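Side-chain contacts in Cwp19 (Clostridioides difficile, PDB 5OQ3), which probably hydrolyses cell-wall peptidoglycan through the TIM-barrel glycoside hydrolase domain described here, one part of a longer S-layer-associated protein: residues A[214-217]-A[218-221]; A[167-170]-A[171-175]; A[342-345]-A[346-350]. One frame throughout, in Å; residues are numbered along the deposited sequence.

Interaction 1 of 3, residues A[214-217]-A[218-221]; sequences KDNW and RREN
R219 and N216 meet in the first two turns of helix 214-236, one of the helices surrounding the parallel barrel of this glycoside hydrolase domain. Backbone i to i+4 hydrogen bonds carry the turn, from R218 N to K214 O through to N221 N to W217 O.

The polar side-chain contacts centre on the R219 guanidinium. Its NH1 donates to N216 OD1 over 2.8 Å, with an N-H...O angle of 161°; the acceptor lies in the guanidinium plane and the donor in the carbonyl plane of the amide. Two waters lie in the guanidinium plane at its rim, on different edges: the one by NH2 links R219 to D215 OD2, while the one by NE shares the edge of N216 OD1, accepting from NE and donating weakly to OD1. A bend at chi3 (-78°) folds the guanidinium back over the backbone, placing D215 O 3.5 Å above its plane, over the centre. Outside the turn, R219 NH2 also bonds to Y268 O, and the guanidinium makes a cation-pi contact with the Y268 ring.

Charge governs the R218 group. D215 OD1 is 3.8 Å from R218 NH1, a long salt bridge with the oxygen well out of the guanidinium plane, so the pairing is purely electrostatic. The main partner is D201, through NH2, while the alkyl CE of K214 lies over one guanidinium face.

The third kind of contact is amide on ring. N221, whose ND2 bonds to Y194 OH, stands almost perpendicular to the W217 indole (83°), with ND2 over one face, offset toward the rim, and 3.4 Å from W217 CZ2.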
ATOM      1  N   LYS A 214     -16.920  -7.811 -18.557  1.00  9.34           N
ATOM      2  CA  LYS A 214     -16.941  -7.764 -17.119  1.00  9.29           C
ATOM      3  C   LYS A 214     -15.582  -7.446 -16.505  1.00  9.59           C
ATOM      4  O   LYS A 214     -15.493  -6.721 -15.518  1.00  9.23           O
ATOM      5  CB  LYS A 214     -17.484  -9.062 -16.519  1.00 12.42           C
ATOM      6  CG  LYS A 214     -17.651  -9.006 -14.990  1.00 14.25           C
ATOM      7  CD  LYS A 214     -18.524 -10.120 -14.410  1.00 19.13           C
ATOM      8  CE  LYS A 214     -17.884 -11.461 -14.480  1.00 24.72           C
ATOM      9  NZ  LYS A 214     -18.928 -12.465 -14.058  1.00 28.62           N
ATOM     10  N   ASP A 215     -14.530  -7.950 -17.122  1.00  9.74           N
ATOM     11  CA  ASP A 215     -13.220  -7.732 -16.584  1.00 10.87           C
ATOM     12  C   ASP A 215     -12.782  -6.305 -16.810  1.00  9.58           C
ATOM     13  O   ASP A 215     -12.141  -5.709 -15.934  1.00  8.98           O
ATOM     14  CB  ASP A 215     -12.198  -8.721 -17.107  1.00 13.66           C
ATOM     15  CG  ASP A 215     -12.415 -10.113 -16.570  1.00 16.12           C
ATOM     16  OD1 ASP A 215     -13.143 -10.310 -15.598  1.00 17.60           O
ATOM     17  OD2 ASP A 215     -11.792 -11.018 -17.082  1.00 23.55           O
ATOM     18  N   ASN A 216     -13.174  -5.701 -17.922  1.00  8.98           N
ATOM     19  CA  ASN A 216     -12.914  -4.301 -18.136  1.00  8.15           C
ATOM     20  C   ASN A 216     -13.702  -3.423 -17.130  1.00  7.88           C
ATOM     21  O   ASN A 216     -13.165  -2.439 -16.640  1.00  7.68           O
ATOM     22  CB  ASN A 216     -13.275  -3.864 -19.581  1.00  9.30           C
ATOM     23  CG  ASN A 216     -12.409  -4.499 -20.660  1.00 10.14           C
ATOM     24  OD1 ASN A 216     -11.428  -5.137 -20.382  1.00 14.42           O
ATOM     25  ND2 ASN A 216     -12.785  -4.262 -21.911  1.00 12.78           N
ATOM     26  N   TRP A 217     -14.927  -3.826 -16.849  1.00  6.77           N
ATOM     27  CA  TRP A 217     -15.734  -3.136 -15.860  1.00  7.83           C
ATOM     28  C   TRP A 217     -15.090  -3.214 -14.467  1.00  6.90           C
ATOM     29  O   TRP A 217     -15.039  -2.227 -13.761  1.00  7.64           O
ATOM     30  CB  TRP A 217     -17.157  -3.732 -15.866  1.00  8.91           C
ATOM     31  CG  TRP A 217     -18.071  -3.251 -14.808  1.00  7.92           C
ATOM     32  CD1 TRP A 217     -18.731  -2.060 -14.744  1.00  8.85           C
ATOM     33  CD2 TRP A 217     -18.399  -3.966 -13.608  1.00  8.42           C
ATOM     34  NE1 TRP A 217     -19.467  -2.023 -13.589  1.00  9.06           N
ATOM     35  CE2 TRP A 217     -19.278  -3.180 -12.871  1.00  8.94           C
ATOM     36  CE3 TRP A 217     -18.010  -5.206 -13.091  1.00  8.49           C
ATOM     37  CZ2 TRP A 217     -19.772  -3.575 -11.618  1.00  9.32           C
ATOM     38  CZ3 TRP A 217     -18.506  -5.606 -11.907  1.00  9.75           C
ATOM     39  CH2 TRP A 217     -19.380  -4.810 -11.169  1.00  9.54           C
ATOM     40  N   ARG A 218     -14.568  -4.372 -14.074  1.00  7.42           N
ATOM     41  CA  ARG A 218     -13.894  -4.499 -12.785  1.00  6.58           C
ATOM     42  C   ARG A 218     -12.649  -3.599 -12.735  1.00  7.01           C
ATOM     43  O   ARG A 218     -12.420  -2.920 -11.719  1.00  6.83           O
ATOM     44  CB  ARG A 218     -13.466  -5.960 -12.533  1.00  8.00           C
ATOM     45  CG  ARG A 218     -14.646  -6.879 -12.209  1.00  7.90           C
ATOM     46  CD  ARG A 218     -14.167  -8.249 -11.948  1.00  9.51           C
ATOM     47  NE  ARG A 218     -15.256  -9.119 -11.497  1.00 10.56           N
ATOM     48  CZ  ARG A 218     -15.214 -10.435 -11.541  1.00 13.32           C
ATOM     49  NH1 ARG A 218     -14.171 -11.054 -12.055  1.00 16.80           N
ATOM     50  NH2 ARG A 218     -16.253 -11.118 -11.082  1.00 14.58           N
ATOM     51  N   ARG A 219     -11.852  -3.563 -13.807  1.00  7.07           N
ATOM     52  CA  ARG A 219     -10.727  -2.635 -13.847  1.00  6.85           C
ATOM     53  C   ARG A 219     -11.169  -1.178 -13.680  1.00  6.43           C
ATOM     54  O   ARG A 219     -10.534  -0.408 -12.932  1.00  6.79           O
ATOM     55  CB  ARG A 219      -9.841  -2.851 -15.101  1.00  6.73           C
ATOM     56  CG  ARG A 219      -8.918  -4.064 -15.037  1.00  8.05           C
ATOM     57  CD  ARG A 219      -8.144  -4.260 -16.352  1.00 10.45           C
ATOM     58  NE  ARG A 219      -8.925  -4.859 -17.422  1.00 11.02           N
ATOM     59  CZ  ARG A 219      -9.087  -6.163 -17.599  1.00  9.95           C
ATOM     60  NH1 ARG A 219      -9.805  -6.588 -18.618  1.00 12.48           N
ATOM     61  NH2 ARG A 219      -8.520  -7.020 -16.758  1.00 11.15           N
ATOM     62  N   GLU A 220     -12.265  -0.834 -14.344  1.00  6.18           N
ATOM     63  CA  GLU A 220     -12.775   0.512 -14.230  1.00  5.87           C
ATOM     64  C   GLU A 220     -13.315   0.834 -12.836  1.00  6.11           C
ATOM     65  O   GLU A 220     -13.223   1.966 -12.399  1.00  6.59           O
ATOM     66  CB  GLU A 220     -13.790   0.814 -15.308  1.00  7.87           C
ATOM     67  CG  GLU A 220     -14.206   2.288 -15.342  1.00  8.59           C
ATOM     68  CD  GLU A 220     -13.135   3.327 -15.681  1.00 10.93           C
ATOM     69  OE1 GLU A 220     -13.368   4.532 -15.441  1.00 16.39           O
ATOM     70  OE2 GLU A 220     -12.086   3.001 -16.157  1.00 12.73           O
ATOM     71  N   ASN A 221     -13.878  -0.139 -12.146  1.00  6.70           N
ATOM     72  CA  ASN A 221     -14.309   0.073 -10.786  1.00  5.84           C
ATOM     73  C   ASN A 221     -13.163   0.548  -9.894  1.00  5.80           C
ATOM     74  O   ASN A 221     -13.306   1.410  -9.041  1.00  6.42           O
ATOM     75  CB  ASN A 221     -14.914  -1.218 -10.187  1.00  7.11           C
ATOM     76  CG  ASN A 221     -16.229  -1.599 -10.812  1.00  7.34           C
ATOM     77  OD1 ASN A 221     -16.983  -0.761 -11.287  1.00  9.45           O
ATOM     78  ND2 ASN A 221     -16.551  -2.879 -10.754  1.00  7.26           N
TER
HETATM   79  O   HOH W   1      -8.813  -9.955 -17.378  1.00 24.39           O
HETATM   80  O   HOH W   2      -9.560  -2.754 -19.254  1.00 18.88           O

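Interaction 2 of 3, residues A[167-170]-A[171-175]; sequences VRKY and IVDSI
Helix 165-181, which precedes barrel strand 186-189, includes the contact between Y170 and S174, and its i to i+4 spacing is repeated by K169 with D173 and V167 with I171. Backbone hydrogen bonds join the same pairs, and V172 N to R168 O completes the set.

At Y170 the carbonyl oxygen accepts twice. S174 N and S174 OG each lie 2.9 Å from Y170 O, and they approach from opposite faces of the carbonyl plane. The hydroxyl donor is 36° out of that plane and therefore not on a lone pair. With its OG beside the backbone N (chi1 -69°), S174 turns the hydroxyl back along the helix; OG also comes 3.3 Å from Y170 CE1, obliquely to the ring. N86 ties the two residues together from outside, its ND2 bonding to S174 OG and its OD1 to Y170 OH, which R74 also contacts by a hydrogen bond.

K169 and D173 form a salt bridge, NZ to OD2, at 2.9 Å. It uses the syn lone pair of OD2, and the bend at chi4 (59°) brings the ammonium back to the carboxylate after an otherwise extended chain. Since K169 is exposed, this link belongs to the outer surface of the helix.

The apolar contacts are looser: V167 CG1 is 3.9 Å from I171 CD1, the two side chains running side by side, and I171 CG1 is likewise 3.9 Å from Y170 CD2.

Around the turn, R168, I171 and V172 touch helix 214-236, and the Y170 ring meets those of W150 and of Y160 in strand 157-160.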
ATOM      1  N   VAL A 167     -19.922   1.738  -1.857  1.00  8.29           N
ATOM      2  CA  VAL A 167     -18.667   1.276  -1.308  1.00  8.43           C
ATOM      3  C   VAL A 167     -17.555   2.276  -1.656  1.00  9.21           C
ATOM      4  O   VAL A 167     -16.802   2.686  -0.764  1.00  8.09           O
ATOM      5  CB  VAL A 167     -18.312  -0.135  -1.785  1.00  8.83           C
ATOM      6  CG1 VAL A 167     -16.827  -0.446  -1.564  1.00  9.28           C
ATOM      7  CG2 VAL A 167     -19.150  -1.194  -1.086  1.00  9.69           C
ATOM      8  N   ARG A 168     -17.527   2.736  -2.895  1.00  7.24           N
ATOM      9  CA  ARG A 168     -16.525   3.709  -3.282  1.00  7.81           C
ATOM     10  C   ARG A 168     -16.670   5.000  -2.465  1.00  8.10           C
ATOM     11  O   ARG A 168     -15.686   5.557  -1.995  1.00  8.07           O
ATOM     12  CB  ARG A 168     -16.551   3.956  -4.796  1.00  7.81           C
ATOM     13  CG  ARG A 168     -16.142   2.707  -5.589  1.00  9.03           C
ATOM     14  CD  ARG A 168     -16.035   2.940  -7.072  1.00  9.70           C
ATOM     15  NE  ARG A 168     -17.258   3.304  -7.722  1.00  9.84           N
ATOM     16  CZ  ARG A 168     -18.003   2.508  -8.441  1.00  9.06           C
ATOM     17  NH1 ARG A 168     -19.026   3.010  -9.081  1.00 12.62           N
ATOM     18  NH2 ARG A 168     -17.796   1.207  -8.465  1.00 11.02           N
ATOM     19  N   LYS A 169     -17.905   5.461  -2.310  1.00  8.07           N
ATOM     20  CA  LYS A 169     -18.144   6.657  -1.515  1.00  8.88           C
ATOM     21  C   LYS A 169     -17.686   6.472  -0.085  1.00  7.95           C
ATOM     22  O   LYS A 169     -17.120   7.402   0.510  1.00  9.09           O
ATOM     23  CB  LYS A 169     -19.617   7.081  -1.595  1.00 10.53           C
ATOM     24  CG  LYS A 169     -19.943   8.226  -0.692  1.00 11.05           C
ATOM     25  CD  LYS A 169     -21.364   8.706  -0.852  1.00 15.06           C
ATOM     26  CE  LYS A 169     -21.907   9.377   0.386  1.00 18.57           C
ATOM     27  NZ  LYS A 169     -21.108  10.553   0.793  1.00 20.69           N
ATOM     28  N   TYR A 170     -17.982   5.306   0.499  1.00  8.24           N
ATOM     29  CA  TYR A 170     -17.552   5.051   1.873  1.00  8.40           C
ATOM     30  C   TYR A 170     -16.017   5.076   2.003  1.00  8.00           C
ATOM     31  O   TYR A 170     -15.493   5.600   2.975  1.00  8.86           O
ATOM     32  CB  TYR A 170     -18.129   3.697   2.337  1.00 10.05           C
ATOM     33  CG  TYR A 170     -17.292   2.924   3.341  1.00 10.34           C
ATOM     34  CD1 TYR A 170     -17.152   3.355   4.645  1.00 11.23           C
ATOM     35  CD2 TYR A 170     -16.617   1.762   2.975  1.00 11.73           C
ATOM     36  CE1 TYR A 170     -16.380   2.663   5.572  1.00 11.96           C
ATOM     37  CE2 TYR A 170     -15.844   1.048   3.877  1.00 12.41           C
ATOM     38  CZ  TYR A 170     -15.713   1.512   5.166  1.00 11.99           C
ATOM     39  OH  TYR A 170     -14.902   0.836   6.052  1.00 13.86           O
ATOM     40  N   ILE A 171     -15.324   4.474   1.057  1.00  7.82           N
ATOM     41  CA  ILE A 171     -13.858   4.527   1.082  1.00  8.68           C
ATOM     42  C   ILE A 171     -13.351   5.961   0.930  1.00  8.73           C
ATOM     43  O   ILE A 171     -12.490   6.409   1.710  1.00  8.68           O
ATOM     44  CB  ILE A 171     -13.253   3.552   0.094  1.00  8.85           C
ATOM     45  CG1 ILE A 171     -13.596   2.110   0.480  1.00 10.61           C
ATOM     46  CG2 ILE A 171     -11.733   3.747  -0.005  1.00  9.80           C
ATOM     47  CD1 ILE A 171     -13.427   1.123  -0.650  1.00 11.44           C
ATOM     48  N   VAL A 172     -13.921   6.695  -0.026  1.00  7.60           N
ATOM     49  CA  VAL A 172     -13.563   8.108  -0.172  1.00  7.80           C
ATOM     50  C   VAL A 172     -13.771   8.877   1.137  1.00  8.96           C
ATOM     51  O   VAL A 172     -12.917   9.649   1.568  1.00  8.54           O
ATOM     52  CB  VAL A 172     -14.327   8.748  -1.315  1.00  7.94           C
ATOM     53  CG1 VAL A 172     -14.178  10.253  -1.354  1.00  8.31           C
ATOM     54  CG2 VAL A 172     -13.880   8.129  -2.647  1.00  8.55           C
ATOM     55  N   ASP A 173     -14.944   8.677   1.735  1.00  8.65           N
ATOM     56  CA  ASP A 173     -15.257   9.391   2.959  1.00  9.84           C
ATOM     57  C   ASP A 173     -14.341   8.993   4.105  1.00  9.83           C
ATOM     58  O   ASP A 173     -14.016   9.808   4.954  1.00 11.94           O
ATOM     59  CB  ASP A 173     -16.741   9.140   3.325  1.00 11.15           C
ATOM     60  CG  ASP A 173     -17.730   9.809   2.355  1.00 13.94           C
ATOM     61  OD1 ASP A 173     -17.314  10.695   1.543  1.00 15.51           O
ATOM     62  OD2 ASP A 173     -18.937   9.427   2.375  1.00 17.56           O
ATOM     63  N   SER A 174     -13.954   7.717   4.143  1.00 10.05           N
ATOM     64  CA  SER A 174     -13.045   7.229   5.183  1.00 10.49           C
ATOM     65  C   SER A 174     -11.667   7.911   5.071  1.00 10.02           C
ATOM     66  O   SER A 174     -11.096   8.327   6.085  1.00 12.37           O
ATOM     67  CB  SER A 174     -12.871   5.715   5.060  1.00 12.26           C
ATOM     68  OG  SER A 174     -14.028   4.948   5.387  1.00 12.78           O
ATOM     69  N   ILE A 175     -11.189   8.070   3.852  1.00  8.62           N
ATOM     70  CA  ILE A 175      -9.936   8.778   3.652  0.52  7.47           C
ATOM     71  C   ILE A 175     -10.052  10.274   3.903  1.00  8.35           C
ATOM     72  O   ILE A 175      -9.161  10.877   4.530  1.00  8.41           O
ATOM     73  CB  ILE A 175      -9.409   8.441   2.265  0.52  9.57           C
ATOM     74  CG1 ILE A 175      -9.060   6.954   2.294  0.52  8.73           C
ATOM     75  CG2 ILE A 175      -8.202   9.304   1.937  0.52  9.66           C
ATOM     76  CD1 ILE A 175      -8.980   6.394   0.922  0.52 10.05           C
TER

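Interaction 3 of 3, residues A[342-345]-A[346-350]; sequences EIVQ and QVTLN
E342 and Q346 make a local side-chain contact at the start of helix 343-350, the connection between barrel strands 319-324 and 356-361 in a beta-alpha-beta unit. E342 occupies the N-cap position, and two bonds join it to Q346: Q346 N donates to E342 O over 3.0 Å, and Q346 NE2 donates to E342 OE1 over 3.1 Å.

The side-chain bond is bent, with an N-H...O angle of 149°. OE1 is met on its anti side, and the carboxylate and amide planes stand 76° apart. E342 CG sits between the backbone N and the carbonyl carbon (chi1 62°), from where the extended chain carries OE1 to the amide of Q346. The principal partner of OE1 is I295 N, outside the turn, and Q346 NE2 bonds weakly to W293 O as well.

Two residues further along, V344 O takes two donors, T348 N at 2.9 Å and T348 OG1 at 2.7 Å, from opposite faces of its carbonyl plane. The hydroxyl donor stands above that plane, off the lone pairs. Apolar contact is slight: I343 CD1 lies 4.2 Å from V347 CG2, and both side chains also touch Q324 and Y361 of the flanking strands.

The chemistry combines two modes of holding. E342 OE1 accepts from I295 N and from Q346 NE2, and two donors on this one oxygen would probably stabilise its negative charge and help to hold the carboxylate in place beside the helix start; T348, by donating its hydroxyl to the carbonyl one turn back, gives that oxygen a second bond beyond the normal helical one.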
ATOM      1  N   GLU A 342      21.957  -7.340  -2.266  1.00 14.53           N
ATOM      2  CA  GLU A 342      22.233  -6.610  -3.506  1.00 13.89           C
ATOM      3  C   GLU A 342      21.548  -5.295  -3.556  1.00 12.05           C
ATOM      4  O   GLU A 342      21.393  -4.730  -4.646  1.00 13.69           O
ATOM      5  CB  GLU A 342      21.895  -7.434  -4.738  1.00 16.33           C
ATOM      6  CG  GLU A 342      20.452  -7.844  -4.918  1.00 15.93           C
ATOM      7  CD  GLU A 342      20.238  -8.622  -6.202  1.00 16.82           C
ATOM      8  OE1 GLU A 342      19.408  -8.207  -7.026  1.00 17.32           O
ATOM      9  OE2 GLU A 342      20.905  -9.677  -6.388  1.00 22.01           O
ATOM     10  N   ILE A 343      21.200  -4.749  -2.402  1.00 12.11           N
ATOM     11  CA  ILE A 343      20.427  -3.519  -2.463  1.00 11.00           C
ATOM     12  C   ILE A 343      21.242  -2.352  -3.047  1.00 10.96           C
ATOM     13  O   ILE A 343      20.686  -1.503  -3.741  1.00 10.84           O
ATOM     14  CB  ILE A 343      19.832  -3.168  -1.079  1.00 12.78           C
ATOM     15  CG1 ILE A 343      18.730  -2.081  -1.186  1.00 13.16           C
ATOM     16  CG2 ILE A 343      20.883  -2.696  -0.101  1.00 13.38           C
ATOM     17  CD1 ILE A 343      17.580  -2.392  -2.139  1.00 14.98           C
ATOM     18  N   VAL A 344      22.535  -2.280  -2.780  1.00 10.48           N
ATOM     19  CA  VAL A 344      23.334  -1.207  -3.374  1.00 10.69           C
ATOM     20  C   VAL A 344      23.315  -1.321  -4.905  1.00 10.19           C
ATOM     21  O   VAL A 344      23.159  -0.339  -5.618  1.00 10.91           O
ATOM     22  CB  VAL A 344      24.771  -1.196  -2.801  1.00 12.49           C
ATOM     23  CG1 VAL A 344      25.630  -0.225  -3.593  1.00 13.11           C
ATOM     24  CG2 VAL A 344      24.732  -0.791  -1.330  1.00 14.00           C
ATOM     25  N   GLN A 345      23.495  -2.521  -5.411  1.00 11.06           N
ATOM     26  CA  GLN A 345      23.413  -2.763  -6.849  1.00 11.73           C
ATOM     27  C   GLN A 345      22.050  -2.347  -7.431  1.00 10.56           C
ATOM     28  O   GLN A 345      21.988  -1.717  -8.506  1.00 10.35           O
ATOM     29  CB  GLN A 345      23.695  -4.239  -7.134  1.00 13.11           C
ATOM     30  CG  GLN A 345      23.738  -4.584  -8.607  1.00 12.28           C
ATOM     31  CD  GLN A 345      23.929  -6.058  -8.885  1.00 17.13           C
ATOM     32  OE1 GLN A 345      24.031  -6.854  -7.966  1.00 20.66           O
ATOM     33  NE2 GLN A 345      23.907  -6.430 -10.165  1.00 17.28           N
ATOM     34  N   GLN A 346      20.961  -2.709  -6.760  1.00 10.05           N
ATOM     35  CA  GLN A 346      19.652  -2.315  -7.237  1.00  9.68           C
ATOM     36  C   GLN A 346      19.479  -0.820  -7.279  1.00  9.61           C
ATOM     37  O   GLN A 346      19.005  -0.302  -8.288  1.00 10.15           O
ATOM     38  CB  GLN A 346      18.551  -3.005  -6.411  1.00  8.90           C
ATOM     39  CG  GLN A 346      18.487  -4.504  -6.548  1.00 10.74           C
ATOM     40  CD  GLN A 346      17.141  -5.098  -6.116  1.00 10.90           C
ATOM     41  OE1 GLN A 346      16.320  -4.448  -5.450  1.00 11.72           O
ATOM     42  NE2 GLN A 346      16.953  -6.380  -6.421  1.00 12.80           N
ATOM     43  N   VAL A 347      19.804  -0.108  -6.206  1.00  9.71           N
ATOM     44  CA  VAL A 347      19.561   1.312  -6.194  1.00  9.83           C
ATOM     45  C   VAL A 347      20.512   2.049  -7.138  1.00  9.63           C
ATOM     46  O   VAL A 347      20.131   3.009  -7.775  1.00 10.12           O
ATOM     47  CB  VAL A 347      19.622   1.882  -4.760  1.00 11.38           C
ATOM     48  CG1 VAL A 347      19.525   3.394  -4.754  1.00 11.28           C
ATOM     49  CG2 VAL A 347      18.472   1.312  -3.924  1.00 12.13           C
ATOM     50  N   THR A 348      21.733   1.549  -7.297  1.00 10.21           N
ATOM     51  CA  THR A 348      22.655   2.111  -8.288  1.00  9.88           C
ATOM     52  C   THR A 348      22.051   2.032  -9.706  1.00  9.42           C
ATOM     53  O   THR A 348      22.105   2.988 -10.486  1.00 10.70           O
ATOM     54  CB  THR A 348      24.012   1.413  -8.199  1.00 10.71           C
ATOM     55  OG1 THR A 348      24.571   1.604  -6.896  1.00 12.36           O
ATOM     56  CG2 THR A 348      24.994   1.945  -9.248  1.00 11.01           C
ATOM     57  N   LEU A 349      21.426   0.906 -10.028  1.00  9.34           N
ATOM     58  CA  LEU A 349      20.753   0.760 -11.305  1.00  9.21           C
ATOM     59  C   LEU A 349      19.588   1.737 -11.414  1.00  9.55           C
ATOM     60  O   LEU A 349      19.419   2.373 -12.465  1.00 10.11           O
ATOM     61  CB  LEU A 349      20.306  -0.678 -11.491  1.00 10.19           C
ATOM     62  CG  LEU A 349      19.620  -0.986 -12.829  1.00 11.27           C
ATOM     63  CD1 LEU A 349      20.550  -0.705 -14.020  1.00 11.61           C
ATOM     64  CD2 LEU A 349      19.063  -2.398 -12.840  1.00 12.52           C
ATOM     65  N   ASN A 350      18.760   1.829 -10.365  1.00  9.00           N
ATOM     66  CA  ASN A 350      17.640   2.737 -10.399  1.00  8.99           C
ATOM     67  C   ASN A 350      18.092   4.121 -10.790  1.00  8.83           C
ATOM     68  O   ASN A 350      17.394   4.837 -11.505  1.00  9.09           O
ATOM     69  CB  ASN A 350      16.982   2.891  -9.021  1.00  9.55           C
ATOM     70  CG  ASN A 350      16.323   1.630  -8.510  1.00  8.94           C
ATOM     71  OD1 ASN A 350      16.228   0.609  -9.223  1.00  9.75           O
ATOM     72  ND2 ASN A 350      15.927   1.674  -7.234  1.00  9.18           N
TER

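Along the chain the order is interaction 2, then interaction 1, then interaction 3, in series: none encloses or crosses another, and each closes only a single helical turn. Interaction 2 lies on helix 165-181, ahead of barrel strand 186-189, and interaction 1 on helix 214-236, ahead of strand 241-244. These adjacent helices meet, with N221 OD1 and R168 NH2 3.5 Å apart in packing contact, although the contact centres are 19 Å apart. Interaction 3 lies on helix 343-350, which connects the last two barrel strands, 319-324 and 356-361. It lies across the chain's centre from interaction 2, their centres about 38 Å apart, and its nearest atoms are about 26 Å from interaction 1.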